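Local atomic coordinates of extracellular solute-binding protein, family 1 (Bifidobacterium longum subsp. infantis ATCC 15697, PDB entry 3OMB), a protein that probably serves as the extracellular, lipid-tethered solute receptor of an ABC importer, perhaps for a carbohydrate, and carries a bound magnesium ion. Residues E107-P112 and K146-A151; A96-N101 and L354-H359; G253-F258 and E521-W526. One frame throughout, in Å; residues are numbered along the deposited sequence.

Interaction 1. Residues E107-P112 and K146-A151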
ATOM      1  N   GLU A 107     -10.301  14.248  10.381  1.00 34.19           N
ATOM      2  CA  GLU A 107     -11.396  14.074  11.331  1.00 34.99           C
ATOM      3  C   GLU A 107     -11.320  14.980  12.552  1.00 34.16           C
ATOM      4  O   GLU A 107     -12.343  15.366  13.111  1.00 33.27           O
ATOM      5  CB  GLU A 107     -11.521  12.617  11.732  1.00 35.42           C
ATOM      6  CG  GLU A 107     -12.463  11.907  10.782  1.00 40.50           C
ATOM      7  CD  GLU A 107     -11.885  10.658  10.185  1.00 45.12           C
ATOM      8  OE1 GLU A 107     -10.802  10.203  10.631  1.00 47.65           O
ATOM      9  OE2 GLU A 107     -12.523  10.131   9.247  1.00 48.06           O
ATOM     10  N   ALA A 108     -10.100  15.340  12.930  1.00 33.41           N
ATOM     11  CA  ALA A 108      -9.891  16.351  13.949  1.00 34.08           C
ATOM     12  C   ALA A 108     -10.434  17.719  13.529  1.00 34.88           C
ATOM     13  O   ALA A 108     -10.798  18.536  14.395  1.00 35.33           O
ATOM     14  CB  ALA A 108      -8.442  16.446  14.304  1.00 33.62           C
ATOM     15  N   TYR A 109     -10.491  17.958  12.216  1.00 35.41           N
ATOM     16  CA  TYR A 109     -11.077  19.179  11.661  1.00 36.41           C
ATOM     17  C   TYR A 109     -12.580  19.054  11.426  1.00 36.89           C
ATOM     18  O   TYR A 109     -13.318  20.034  11.556  1.00 36.60           O
ATOM     19  CB  TYR A 109     -10.343  19.608  10.384  1.00 36.65           C
ATOM     20  CG  TYR A 109      -8.950  20.144  10.665  1.00 37.43           C
ATOM     21  CD1 TYR A 109      -8.769  21.451  11.147  1.00 38.92           C
ATOM     22  CD2 TYR A 109      -7.816  19.349  10.472  1.00 36.38           C
ATOM     23  CE1 TYR A 109      -7.497  21.947  11.413  1.00 37.77           C
ATOM     24  CE2 TYR A 109      -6.546  19.832  10.735  1.00 35.30           C
ATOM     25  CZ  TYR A 109      -6.390  21.134  11.205  1.00 36.70           C
ATOM     26  OH  TYR A 109      -5.133  21.632  11.480  1.00 36.37           O
ATOM     27  N   GLN A 110     -13.034  17.846  11.102  1.00 37.13           N
ATOM     28  CA  GLN A 110     -14.463  17.591  10.968  1.00 38.39           C
ATOM     29  C   GLN A 110     -15.188  17.625  12.320  1.00 38.39           C
ATOM     30  O   GLN A 110     -16.334  18.026  12.387  1.00 38.51           O
ATOM     31  CB  GLN A 110     -14.719  16.272  10.242  1.00 38.51           C
ATOM     32  CG  GLN A 110     -14.697  16.416   8.723  1.00 41.48           C
ATOM     33  CD  GLN A 110     -14.795  15.083   7.998  1.00 44.03           C
ATOM     34  OE1 GLN A 110     -14.224  14.075   8.431  1.00 44.55           O
ATOM     35  NE2 GLN A 110     -15.528  15.075   6.880  1.00 45.22           N
ATOM     36  N   TYR A 111     -14.509  17.193  13.377  1.00 38.09           N
ATOM     37  CA  TYR A 111     -15.071  17.198  14.720  1.00 38.46           C
ATOM     38  C   TYR A 111     -14.143  18.001  15.617  1.00 38.01           C
ATOM     39  O   TYR A 111     -13.283  17.436  16.297  1.00 37.30           O
ATOM     40  CB  TYR A 111     -15.280  15.763  15.228  1.00 38.28           C
ATOM     41  CG  TYR A 111     -16.191  14.959  14.327  1.00 40.82           C
ATOM     42  CD1 TYR A 111     -17.575  14.906  14.555  1.00 44.10           C
ATOM     43  CD2 TYR A 111     -15.680  14.285  13.216  1.00 41.67           C
ATOM     44  CE1 TYR A 111     -18.427  14.175  13.692  1.00 45.74           C
ATOM     45  CE2 TYR A 111     -16.505  13.565  12.354  1.00 43.69           C
ATOM     46  CZ  TYR A 111     -17.872  13.507  12.594  1.00 45.17           C
ATOM     47  OH  TYR A 111     -18.661  12.788  11.727  1.00 46.59           O
ATOM     48  N   PRO A 112     -14.295  19.340  15.604  1.00 38.48           N
ATOM     49  CA  PRO A 112     -13.393  20.212  16.366  1.00 38.75           C
ATOM     50  C   PRO A 112     -13.310  19.827  17.848  1.00 38.85           C
ATOM     51  O   PRO A 112     -14.309  19.416  18.444  1.00 38.43           O
ATOM     52  CB  PRO A 112     -14.013  21.598  16.192  1.00 39.33           C
ATOM     53  CG  PRO A 112     -14.757  21.501  14.878  1.00 39.55           C
ATOM     54  CD  PRO A 112     -15.331  20.110  14.895  1.00 38.63           C
ATOM     55  N   LYS A 146      -1.117  23.513   8.799  1.00 33.49           N
ATOM     56  CA  LYS A 146      -1.280  24.464   9.890  1.00 34.14           C
ATOM     57  C   LYS A 146      -0.264  24.145  10.983  1.00 33.37           C
ATOM     58  O   LYS A 146      -0.282  24.772  12.039  1.00 33.72           O
ATOM     59  CB  LYS A 146      -2.700  24.421  10.470  1.00 34.66           C
ATOM     60  CG  LYS A 146      -3.822  24.431   9.450  1.00 37.18           C
ATOM     61  CD  LYS A 146      -4.283  25.833   9.217  1.00 42.01           C
ATOM     62  CE  LYS A 146      -5.481  25.895   8.290  1.00 44.25           C
ATOM     63  NZ  LYS A 146      -5.855  27.345   8.175  1.00 46.64           N
ATOM     64  N   GLY A 147       0.612  23.171  10.720  1.00 32.26           N
ATOM     65  CA  GLY A 147       1.609  22.692  11.691  1.00 30.77           C
ATOM     66  C   GLY A 147       1.056  21.846  12.828  1.00 30.20           C
ATOM     67  O   GLY A 147       1.768  21.564  13.808  1.00 30.33           O
ATOM     68  N   ARG A 148      -0.200  21.420  12.731  1.00 29.04           N
ATOM     69  CA  ARG A 148      -0.747  20.578  13.805  1.00 28.91           C
ATOM     70  C   ARG A 148      -0.451  19.088  13.575  1.00 27.78           C
ATOM     71  O   ARG A 148      -0.246  18.651  12.439  1.00 27.06           O
ATOM     72  CB  ARG A 148      -2.246  20.820  14.009  1.00 28.87           C
ATOM     73  CG  ARG A 148      -2.587  22.272  14.289  1.00 31.91           C
ATOM     74  CD  ARG A 148      -4.048  22.394  14.653  1.00 36.00           C
ATOM     75  NE  ARG A 148      -4.419  23.763  14.999  1.00 38.89           N
ATOM     76  CZ  ARG A 148      -4.986  24.627  14.161  1.00 39.92           C
ATOM     77  NH1 ARG A 148      -5.245  24.294  12.900  1.00 40.89           N
ATOM     78  NH2 ARG A 148      -5.283  25.836  14.586  1.00 40.41           N
ATOM     79  N   ILE A 149      -0.425  18.318  14.657  1.00 27.28           N
ATOM     80  CA  ILE A 149      -0.206  16.875  14.536  1.00 26.81           C
ATOM     81  C   ILE A 149      -1.360  16.169  15.211  1.00 26.62           C
ATOM     82  O   ILE A 149      -1.430  16.102  16.443  1.00 27.15           O
ATOM     83  CB  ILE A 149       1.107  16.440  15.179  1.00 26.65           C
ATOM     84  CG1 ILE A 149       2.301  17.125  14.519  1.00 26.09           C
ATOM     85  CG2 ILE A 149       1.260  14.895  15.115  1.00 26.95           C
ATOM     86  CD1 ILE A 149       3.654  16.840  15.255  1.00 26.68           C
ATOM     87  N   TYR A 150      -2.291  15.679  14.408  1.00 26.01           N
ATOM     88  CA  TYR A 150      -3.465  15.024  14.950  1.00 25.08           C
ATOM     89  C   TYR A 150      -3.357  13.509  14.850  1.00 24.53           C
ATOM     90  O   TYR A 150      -3.983  12.789  15.622  1.00 24.39           O
ATOM     91  CB  TYR A 150      -4.715  15.519  14.236  1.00 25.32           C
ATOM     92  CG  TYR A 150      -5.160  16.882  14.714  1.00 26.29           C
ATOM     93  CD1 TYR A 150      -5.365  17.129  16.077  1.00 26.20           C
ATOM     94  CD2 TYR A 150      -5.397  17.918  13.809  1.00 26.85           C
ATOM     95  CE1 TYR A 150      -5.786  18.356  16.525  1.00 27.87           C
ATOM     96  CE2 TYR A 150      -5.831  19.165  14.253  1.00 26.89           C
ATOM     97  CZ  TYR A 150      -6.015  19.368  15.610  1.00 27.22           C
ATOM     98  OH  TYR A 150      -6.416  20.588  16.076  1.00 28.32           O
ATOM     99  N   ALA A 151      -2.544  13.033  13.912  1.00 23.42           N
ATOM    100  CA  ALA A 151      -2.438  11.610  13.653  1.00 22.68           C
ATOM    101  C   ALA A 151      -1.017  11.313  13.253  1.00 21.76           C
ATOM    102  O   ALA A 151      -0.571  11.747  12.211  1.00 21.18           O
ATOM    103  CB  ALA A 151      -3.417  11.181  12.517  1.00 22.16           C
TER
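Ala108, in the short, roughly one-turn helix 106-110, comes nearest to Tyr150 of the irregular segment 146-151, their CA atoms 6.6 Å apart; no backbone hydrogen bond joins the two segments, and the helix gives way to loop at Tyr111. The methyl CB of Ala108 sits over one face of the Tyr150 ring, 3.4 Å from its centroid, a CH-pi contact that a residue as small as alanine allows at such close range. Tyr150 also turns its edge toward the face of Tyr109 in an offset edge-to-face pair, ring planes at 85° and CE2 to CE2 3.7 Å. With CG anti to the carbonyl carbon (chi1 -71°), Tyr109 reaches past Tyr150 to the loop, where Arg148 NH1 donates to its OH at 3.0 Å, within the guanidinium plane. Asp144 bonds the same hydroxyl and also takes the backbone N-H groups of Lys146 and Arg148. A phenylalanine in place of Tyr109 would probably keep the ring pair but leave Arg148 NH1 and Asp144 without their shared hydroxyl. This is surface packing of a helix end against a connecting loop, in the lobe of the binding-protein fold built round strand 98-100.

Interaction 2. Residues A96-N101 and L354-H359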
ATOM      1  N   ALA A  96     -12.001   6.509  22.202  1.00 36.72           N
ATOM      2  CA  ALA A  96     -11.043   5.944  23.148  1.00 33.72           C
ATOM      3  C   ALA A  96      -9.945   6.972  23.428  1.00 31.71           C
ATOM      4  O   ALA A  96      -9.698   7.855  22.602  1.00 31.27           O
ATOM      5  CB  ALA A  96     -10.463   4.664  22.603  1.00 33.29           C
ATOM      6  N   ASP A  97      -9.291   6.867  24.579  1.00 29.61           N
ATOM      7  CA  ASP A  97      -8.174   7.762  24.911  1.00 28.72           C
ATOM      8  C   ASP A  97      -7.061   7.736  23.867  1.00 27.01           C
ATOM      9  O   ASP A  97      -6.580   8.776  23.435  1.00 26.04           O
ATOM     10  CB  ASP A  97      -7.562   7.407  26.270  1.00 29.36           C
ATOM     11  CG  ASP A  97      -8.537   7.567  27.425  1.00 31.60           C
ATOM     12  OD1 ASP A  97      -9.507   8.356  27.288  1.00 33.85           O
ATOM     13  OD2 ASP A  97      -8.316   6.897  28.475  1.00 33.27           O
ATOM     14  N   VAL A  98      -6.635   6.527  23.513  1.00 25.80           N
ATOM     15  CA  VAL A  98      -5.600   6.306  22.525  1.00 24.67           C
ATOM     16  C   VAL A  98      -6.231   5.485  21.401  1.00 24.54           C
ATOM     17  O   VAL A  98      -6.987   4.548  21.657  1.00 24.29           O
ATOM     18  CB  VAL A  98      -4.376   5.568  23.135  1.00 24.65           C
ATOM     19  CG1 VAL A  98      -3.305   5.221  22.050  1.00 23.16           C
ATOM     20  CG2 VAL A  98      -3.761   6.383  24.285  1.00 24.06           C
ATOM     21  N   ASN A  99      -5.921   5.844  20.159  1.00 24.38           N
ATOM     22  CA  ASN A  99      -6.542   5.199  19.017  1.00 24.40           C
ATOM     23  C   ASN A  99      -5.482   4.783  18.018  1.00 24.72           C
ATOM     24  O   ASN A  99      -4.716   5.620  17.526  1.00 24.46           O
ATOM     25  CB  ASN A  99      -7.546   6.142  18.371  1.00 24.60           C
ATOM     26  CG  ASN A  99      -8.619   6.575  19.326  1.00 24.70           C
ATOM     27  OD1 ASN A  99      -9.623   5.905  19.460  1.00 26.78           O
ATOM     28  ND2 ASN A  99      -8.397   7.680  20.024  1.00 23.71           N
ATOM     29  N   LEU A 100      -5.448   3.483  17.736  1.00 24.53           N
ATOM     30  CA  LEU A 100      -4.469   2.903  16.827  1.00 24.47           C
ATOM     31  C   LEU A 100      -5.128   2.544  15.499  1.00 24.38           C
ATOM     32  O   LEU A 100      -5.980   1.661  15.440  1.00 24.05           O
ATOM     33  CB  LEU A 100      -3.780   1.673  17.460  1.00 23.95           C
ATOM     34  CG  LEU A 100      -3.232   1.839  18.888  1.00 24.78           C
ATOM     35  CD1 LEU A 100      -2.467   0.596  19.309  1.00 23.21           C
ATOM     36  CD2 LEU A 100      -2.348   3.087  19.056  1.00 24.07           C
ATOM     37  N   ASN A 101      -4.720   3.243  14.443  1.00 25.02           N
ATOM     38  CA  ASN A 101      -5.295   3.098  13.115  1.00 26.28           C
ATOM     39  C   ASN A 101      -6.806   3.251  13.143  1.00 27.13           C
ATOM     40  O   ASN A 101      -7.519   2.527  12.460  1.00 27.92           O
ATOM     41  CB  ASN A 101      -4.904   1.768  12.461  1.00 26.35           C
ATOM     42  CG  ASN A 101      -3.473   1.760  11.961  1.00 27.06           C
ATOM     43  OD1 ASN A 101      -3.103   2.549  11.101  1.00 29.02           O
ATOM     44  ND2 ASN A 101      -2.671   0.849  12.483  1.00 28.23           N
ATOM     45  N   LEU A 354      -1.443   6.850  15.015  1.00 23.14           N
ATOM     46  CA  LEU A 354      -1.814   7.219  16.376  1.00 23.61           C
ATOM     47  C   LEU A 354      -2.560   8.543  16.523  1.00 24.04           C
ATOM     48  O   LEU A 354      -2.112   9.565  16.015  1.00 24.45           O
ATOM     49  CB  LEU A 354      -0.584   7.217  17.290  1.00 24.06           C
ATOM     50  CG  LEU A 354      -0.968   7.237  18.782  1.00 23.71           C
ATOM     51  CD1 LEU A 354      -0.380   6.093  19.545  1.00 23.24           C
ATOM     52  CD2 LEU A 354      -0.558   8.567  19.374  1.00 25.12           C
ATOM     53  N   SER A 355      -3.694   8.504  17.225  0.50 24.63           N
ATOM     54  CA  SER A 355      -4.429   9.710  17.619  0.50 25.15           C
ATOM     55  C   SER A 355      -4.910   9.619  19.075  0.50 25.57           C
ATOM     56  O   SER A 355      -5.264   8.543  19.570  0.50 25.58           O
ATOM     57  CB  SER A 355      -5.599   9.989  16.663  0.50 25.43           C
ATOM     58  OG  SER A 355      -6.433   8.854  16.488  0.50 25.85           O
ATOM     59  N   ILE A 356      -4.895  10.751  19.769  1.00 25.54           N
ATOM     60  CA  ILE A 356      -5.257  10.774  21.175  1.00 26.51           C
ATOM     61  C   ILE A 356      -6.433  11.689  21.382  1.00 27.94           C
ATOM     62  O   ILE A 356      -6.473  12.796  20.830  1.00 27.41           O
ATOM     63  CB  ILE A 356      -4.049  11.145  22.080  1.00 26.61           C
ATOM     64  CG1 ILE A 356      -3.077   9.959  22.136  1.00 27.17           C
ATOM     65  CG2 ILE A 356      -4.492  11.497  23.513  1.00 25.86           C
ATOM     66  CD1 ILE A 356      -1.696  10.294  22.653  1.00 29.61           C
ATOM     67  N   SER A 357      -7.397  11.208  22.164  1.00 29.71           N
ATOM     68  CA  SER A 357      -8.564  11.991  22.536  1.00 32.41           C
ATOM     69  C   SER A 357      -8.133  13.252  23.278  1.00 33.74           C
ATOM     70  O   SER A 357      -7.335  13.187  24.212  1.00 33.45           O
ATOM     71  CB  SER A 357      -9.466  11.155  23.439  1.00 32.92           C
ATOM     72  OG  SER A 357     -10.564  11.917  23.907  1.00 34.67           O
ATOM     73  N   SER A 358      -8.647  14.405  22.868  1.00 36.02           N
ATOM     74  CA  SER A 358      -8.433  15.614  23.677  1.00 37.95           C
ATOM     75  C   SER A 358      -9.089  15.479  25.074  1.00 39.21           C
ATOM     76  O   SER A 358      -8.614  16.071  26.046  1.00 39.25           O
ATOM     77  CB  SER A 358      -8.886  16.881  22.941  1.00 38.12           C
ATOM     78  OG  SER A 358     -10.299  16.976  22.921  1.00 38.33           O
ATOM     79  N   HIS A 359     -10.130  14.644  25.169  1.00 40.45           N
ATOM     80  CA  HIS A 359     -10.851  14.402  26.430  1.00 42.15           C
ATOM     81  C   HIS A 359     -10.314  13.205  27.243  1.00 42.18           C
ATOM     82  O   HIS A 359     -11.003  12.709  28.135  1.00 41.97           O
ATOM     83  CB  HIS A 359     -12.352  14.190  26.168  1.00 42.77           C
ATOM     84  CG  HIS A 359     -13.101  15.446  25.843  1.00 45.58           C
ATOM     85  ND1 HIS A 359     -12.968  16.106  24.638  1.00 46.76           N
ATOM     86  CD2 HIS A 359     -14.019  16.145  26.557  1.00 48.16           C
ATOM     87  CE1 HIS A 359     -13.756  17.168  24.627  1.00 48.85           C
ATOM     88  NE2 HIS A 359     -14.407  17.215  25.779  1.00 50.18           N
TER
HETATM   89  O   HOH W   1     -11.380   9.701  25.542  1.00 36.11           O
HETATM   90  O   HOH W   2      -5.848   6.385  15.080  1.00 32.59           O
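The carbonyl oxygen of Ser355 is gripped twice by Asn99: the backbone N donates at 2.8 Å, nearly along the C=O axis, while side-chain ND2 comes from above the carbonyl plane at a longer 3.3 Å. Having CG anti to the carbonyl carbon (chi1 -59°) folds the Asn99 amide back beside its own backbone N, where ND2 can also donate to Ala96 O at 2.9 Å. Asparagine suits the place because one NH2 group serves two buried carbonyls, tying the start of its strand to the neighbouring strand. Ser355 N returns a bond to Asn99 O, completing the antiparallel hydrogen-bonded pair, and Ser357 N donates to Asp97 O two residues further along, beyond the non-hydrogen-bonded pair Val98-Ile356. A water extends the polar links, joining Asp97 OD1 to Ser357 OG.

Asn99 and Ser355 share one face of the sheet; Val98, Leu100, Leu354 and Ile356 project from the opposite one. There Leu354 CD1 meets Leu100 CD2 at 3.6 Å, the two leucines lying side by side, and Val98 CG1 at 3.9 Å. Helix 363-373 covers this apolar face, with Ala366, Ala370 and Leu373 against it; the small alanines leave room for the branched side chains of the sheet. Strand 98-100 pairs with strand 41-48 on its far side, so strand 352-356 adds an antiparallel edge to a parallel core, the kind of mixed sheet found in a lobe of periplasmic-type binding proteins.

Interaction 3. Residues G253-F258 and E521-W526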
ATOM      1  N   GLY A 253       6.890  18.929 -11.913  1.00 20.39           N
ATOM      2  CA  GLY A 253       6.219  19.790 -10.938  1.00 19.97           C
ATOM      3  C   GLY A 253       4.758  20.102 -11.246  1.00 19.19           C
ATOM      4  O   GLY A 253       4.148  20.868 -10.525  1.00 18.77           O
ATOM      5  N   VAL A 254       4.203  19.521 -12.310  0.50 19.02           N
ATOM      6  CA  VAL A 254       2.804  19.788 -12.674  0.50 18.97           C
ATOM      7  C   VAL A 254       1.935  18.540 -12.548  0.50 18.78           C
ATOM      8  O   VAL A 254       2.221  17.495 -13.151  0.50 18.59           O
ATOM      9  CB  VAL A 254       2.666  20.391 -14.089  0.50 19.39           C
ATOM     10  CG1 VAL A 254       3.130  19.418 -15.125  0.50 19.40           C
ATOM     11  CG2 VAL A 254       1.221  20.801 -14.377  0.50 19.47           C
ATOM     12  N   VAL A 255       0.893  18.664 -11.733  1.00 17.96           N
ATOM     13  CA  VAL A 255      -0.060  17.592 -11.476  1.00 18.38           C
ATOM     14  C   VAL A 255      -1.006  17.452 -12.664  1.00 18.66           C
ATOM     15  O   VAL A 255      -1.481  18.442 -13.203  1.00 18.44           O
ATOM     16  CB  VAL A 255      -0.875  17.801 -10.165  1.00 18.01           C
ATOM     17  CG1 VAL A 255      -1.808  16.640  -9.927  1.00 18.24           C
ATOM     18  CG2 VAL A 255       0.063  17.949  -8.951  1.00 18.63           C
ATOM     19  N   LYS A 256      -1.265  16.200 -13.045  1.00 19.43           N
ATOM     20  CA  LYS A 256      -2.130  15.848 -14.166  1.00 19.84           C
ATOM     21  C   LYS A 256      -2.949  14.637 -13.778  1.00 19.09           C
ATOM     22  O   LYS A 256      -2.620  13.940 -12.826  1.00 18.42           O
ATOM     23  CB  LYS A 256      -1.277  15.482 -15.371  1.00 20.37           C
ATOM     24  CG  LYS A 256      -0.555  16.675 -16.009  1.00 23.98           C
ATOM     25  CD  LYS A 256       0.414  16.165 -17.092  1.00 28.11           C
ATOM     26  CE  LYS A 256       1.300  17.283 -17.600  1.00 32.72           C
ATOM     27  NZ  LYS A 256       0.766  17.903 -18.853  1.00 35.12           N
ATOM     28  N   SER A 257      -4.028  14.402 -14.508  1.00 18.75           N
ATOM     29  CA  SER A 257      -4.733  13.142 -14.397  1.00 18.26           C
ATOM     30  C   SER A 257      -4.325  12.246 -15.565  1.00 18.10           C
ATOM     31  O   SER A 257      -4.393  12.662 -16.721  1.00 18.34           O
ATOM     32  CB  SER A 257      -6.240  13.358 -14.455  1.00 17.88           C
ATOM     33  OG  SER A 257      -6.883  12.092 -14.398  1.00 16.19           O
ATOM     34  N   PHE A 258      -3.927  11.011 -15.288  1.00 17.49           N
ATOM     35  CA  PHE A 258      -3.687  10.123 -16.412  1.00 17.31           C
ATOM     36  C   PHE A 258      -4.986   9.608 -17.061  1.00 17.19           C
ATOM     37  O   PHE A 258      -4.937   9.006 -18.129  1.00 17.41           O
ATOM     38  CB  PHE A 258      -2.650   9.000 -16.111  1.00 17.11           C
ATOM     39  CG  PHE A 258      -3.048   8.025 -15.005  1.00 16.96           C
ATOM     40  CD1 PHE A 258      -4.066   7.100 -15.188  1.00 18.20           C
ATOM     41  CD2 PHE A 258      -2.340   8.000 -13.810  1.00 17.34           C
ATOM     42  CE1 PHE A 258      -4.400   6.172 -14.167  1.00 19.22           C
ATOM     43  CE2 PHE A 258      -2.657   7.103 -12.782  1.00 16.78           C
ATOM     44  CZ  PHE A 258      -3.683   6.169 -12.963  1.00 17.02           C
ATOM     45  N   GLU A 521     -11.070  20.337 -11.863  1.00 18.55           N
ATOM     46  CA  GLU A 521     -11.130  20.902 -10.515  1.00 18.25           C
ATOM     47  C   GLU A 521     -10.308  20.082  -9.531  1.00 17.22           C
ATOM     48  O   GLU A 521      -9.549  20.640  -8.746  1.00 17.04           O
ATOM     49  CB  GLU A 521     -12.574  21.004 -10.034  1.00 18.83           C
ATOM     50  CG  GLU A 521     -12.692  21.666  -8.680  1.00 21.72           C
ATOM     51  CD  GLU A 521     -14.112  21.698  -8.191  1.00 27.02           C
ATOM     52  OE1 GLU A 521     -14.787  20.638  -8.225  1.00 29.72           O
ATOM     53  OE2 GLU A 521     -14.563  22.783  -7.778  1.00 30.06           O
ATOM     54  N   SER A 522     -10.463  18.759  -9.590  1.00 16.61           N
ATOM     55  CA  SER A 522      -9.685  17.852  -8.771  1.00 16.52           C
ATOM     56  C   SER A 522      -8.196  18.003  -9.021  1.00 16.20           C
ATOM     57  O   SER A 522      -7.405  18.115  -8.076  1.00 17.39           O
ATOM     58  CB  SER A 522     -10.143  16.397  -8.999  1.00 16.07           C
ATOM     59  OG  SER A 522     -11.466  16.239  -8.509  1.00 16.32           O
ATOM     60  N   THR A 523      -7.808  18.009 -10.287  1.00 16.08           N
ATOM     61  CA  THR A 523      -6.412  18.246 -10.659  1.00 16.22           C
ATOM     62  C   THR A 523      -5.847  19.532 -10.024  1.00 16.00           C
ATOM     63  O   THR A 523      -4.759  19.522  -9.439  1.00 16.43           O
ATOM     64  CB  THR A 523      -6.287  18.258 -12.183  1.00 16.12           C
ATOM     65  OG1 THR A 523      -6.752  16.990 -12.661  1.00 17.45           O
ATOM     66  CG2 THR A 523      -4.811  18.407 -12.614  1.00 16.33           C
ATOM     67  N   LYS A 524      -6.625  20.608 -10.098  1.00 15.77           N
ATOM     68  CA  LYS A 524      -6.228  21.896  -9.537  1.00 16.47           C
ATOM     69  C   LYS A 524      -6.105  21.847  -8.004  1.00 16.26           C
ATOM     70  O   LYS A 524      -5.156  22.390  -7.422  1.00 17.31           O
ATOM     71  CB  LYS A 524      -7.204  22.994  -9.962  1.00 16.04           C
ATOM     72  CG  LYS A 524      -6.846  24.375  -9.358  1.00 17.59           C
ATOM     73  CD  LYS A 524      -7.414  25.504 -10.201  1.00 16.98           C
ATOM     74  CE  LYS A 524      -8.927  25.505 -10.184  1.00 13.76           C
ATOM     75  NZ  LYS A 524      -9.434  26.758 -10.862  1.00 14.99           N
ATOM     76  N   ILE A 525      -7.032  21.157  -7.365  1.00 15.53           N
ATOM     77  CA  ILE A 525      -6.956  20.978  -5.923  1.00 16.18           C
ATOM     78  C   ILE A 525      -5.718  20.172  -5.492  1.00 15.92           C
ATOM     79  O   ILE A 525      -4.977  20.596  -4.597  1.00 16.37           O
ATOM     80  CB  ILE A 525      -8.277  20.385  -5.357  1.00 16.14           C
ATOM     81  CG1 ILE A 525      -9.382  21.444  -5.452  1.00 16.38           C
ATOM     82  CG2 ILE A 525      -8.057  19.884  -3.954  1.00 15.48           C
ATOM     83  CD1 ILE A 525     -10.845  20.890  -5.306  1.00 17.79           C
ATOM     84  N   TRP A 526      -5.462  19.044  -6.146  1.00 16.69           N
ATOM     85  CA  TRP A 526      -4.215  18.312  -5.894  1.00 16.38           C
ATOM     86  C   TRP A 526      -2.963  19.140  -6.164  1.00 16.09           C
ATOM     87  O   TRP A 526      -2.003  19.082  -5.382  1.00 16.89           O
ATOM     88  CB  TRP A 526      -4.172  17.026  -6.684  1.00 16.61           C
ATOM     89  CG  TRP A 526      -5.037  15.953  -6.129  1.00 18.17           C
ATOM     90  CD1 TRP A 526      -6.175  15.438  -6.689  1.00 18.17           C
ATOM     91  CD2 TRP A 526      -4.835  15.249  -4.910  1.00 20.06           C
ATOM     92  NE1 TRP A 526      -6.696  14.454  -5.891  1.00 18.32           N
ATOM     93  CE2 TRP A 526      -5.890  14.313  -4.790  1.00 20.97           C
ATOM     94  CE3 TRP A 526      -3.863  15.313  -3.900  1.00 22.30           C
ATOM     95  CZ2 TRP A 526      -6.003  13.449  -3.699  1.00 22.08           C
ATOM     96  CZ3 TRP A 526      -3.960  14.438  -2.824  1.00 24.33           C
ATOM     97  CH2 TRP A 526      -5.031  13.521  -2.730  1.00 24.86           C
TER
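Thr523 CG2 lies 3.4 Å from Val255 O, where the helix surface comes closest to the strand. CG2 stands anti to the backbone N of Thr523, which directs it to the strand backbone, and it also rests 4.0 Å from Lys256 CA. Beside it, Val255 CG1 packs on Trp526 CB at 4.0 Å, one helical turn further along, so the valine meets the base of the tryptophan while the indole leads away from the strand. Ser257 adds a looser touch, its CB 4.1 Å from Thr523 OG1. No hydrogen bond crosses between the two segments. A branched threonine fits here because its methyl can face the strand while its hydroxyl serves the helix: OG1 bonds Leu519 O, one turn back. The small, apolar Val255 likewise suits the buried side, whereas CB of Lys256 is directed away from the helix, in keeping with its exposed position.

In the next shell, Gln527 adds hydrogen bonds to the packing, its OE1 accepting from Val255 N and its NE2 donating to Gly253 O, just ahead of the strand. The Trp526 indole is held among Phe248, Met468, Met471 and Leu479, with its ring inclined to that of Phe248. Ser257 OG accepts from Leu259 N.

Strand 254-257 and the helix segment 521-526 run roughly antiparallel, at 150°, with axes 7.7 Å apart. The contact is thus a beta-hairpin, strands 248-251 and 254-257, laid against the C-terminal helix 519-534: ordinary strand-on-helix packing that joins a mid-chain hairpin to the end of the chain.

Interactions 1 and 2 adjoin, with centres 12 Å apart: Tyr150 O lies 3.4 Å from Ser355 CB, so the loop ahead of strand 152-155 rests directly on the edge strand of the sheet. Helix 106-110 also follows strand 98-100 in the chain, and both ends of interaction 1 fall within the sequence span between the two strands of interaction 2. Interaction 3 stands apart, its nearest atoms about 14 Å from interaction 1 and about 18 Å from interaction 2, yet its segments alternate along the chain with those of interaction 2. All three lie away from the magnesium site formed by Asp199, Asn201, Asn203, Gln205, Asp207 and Glu208.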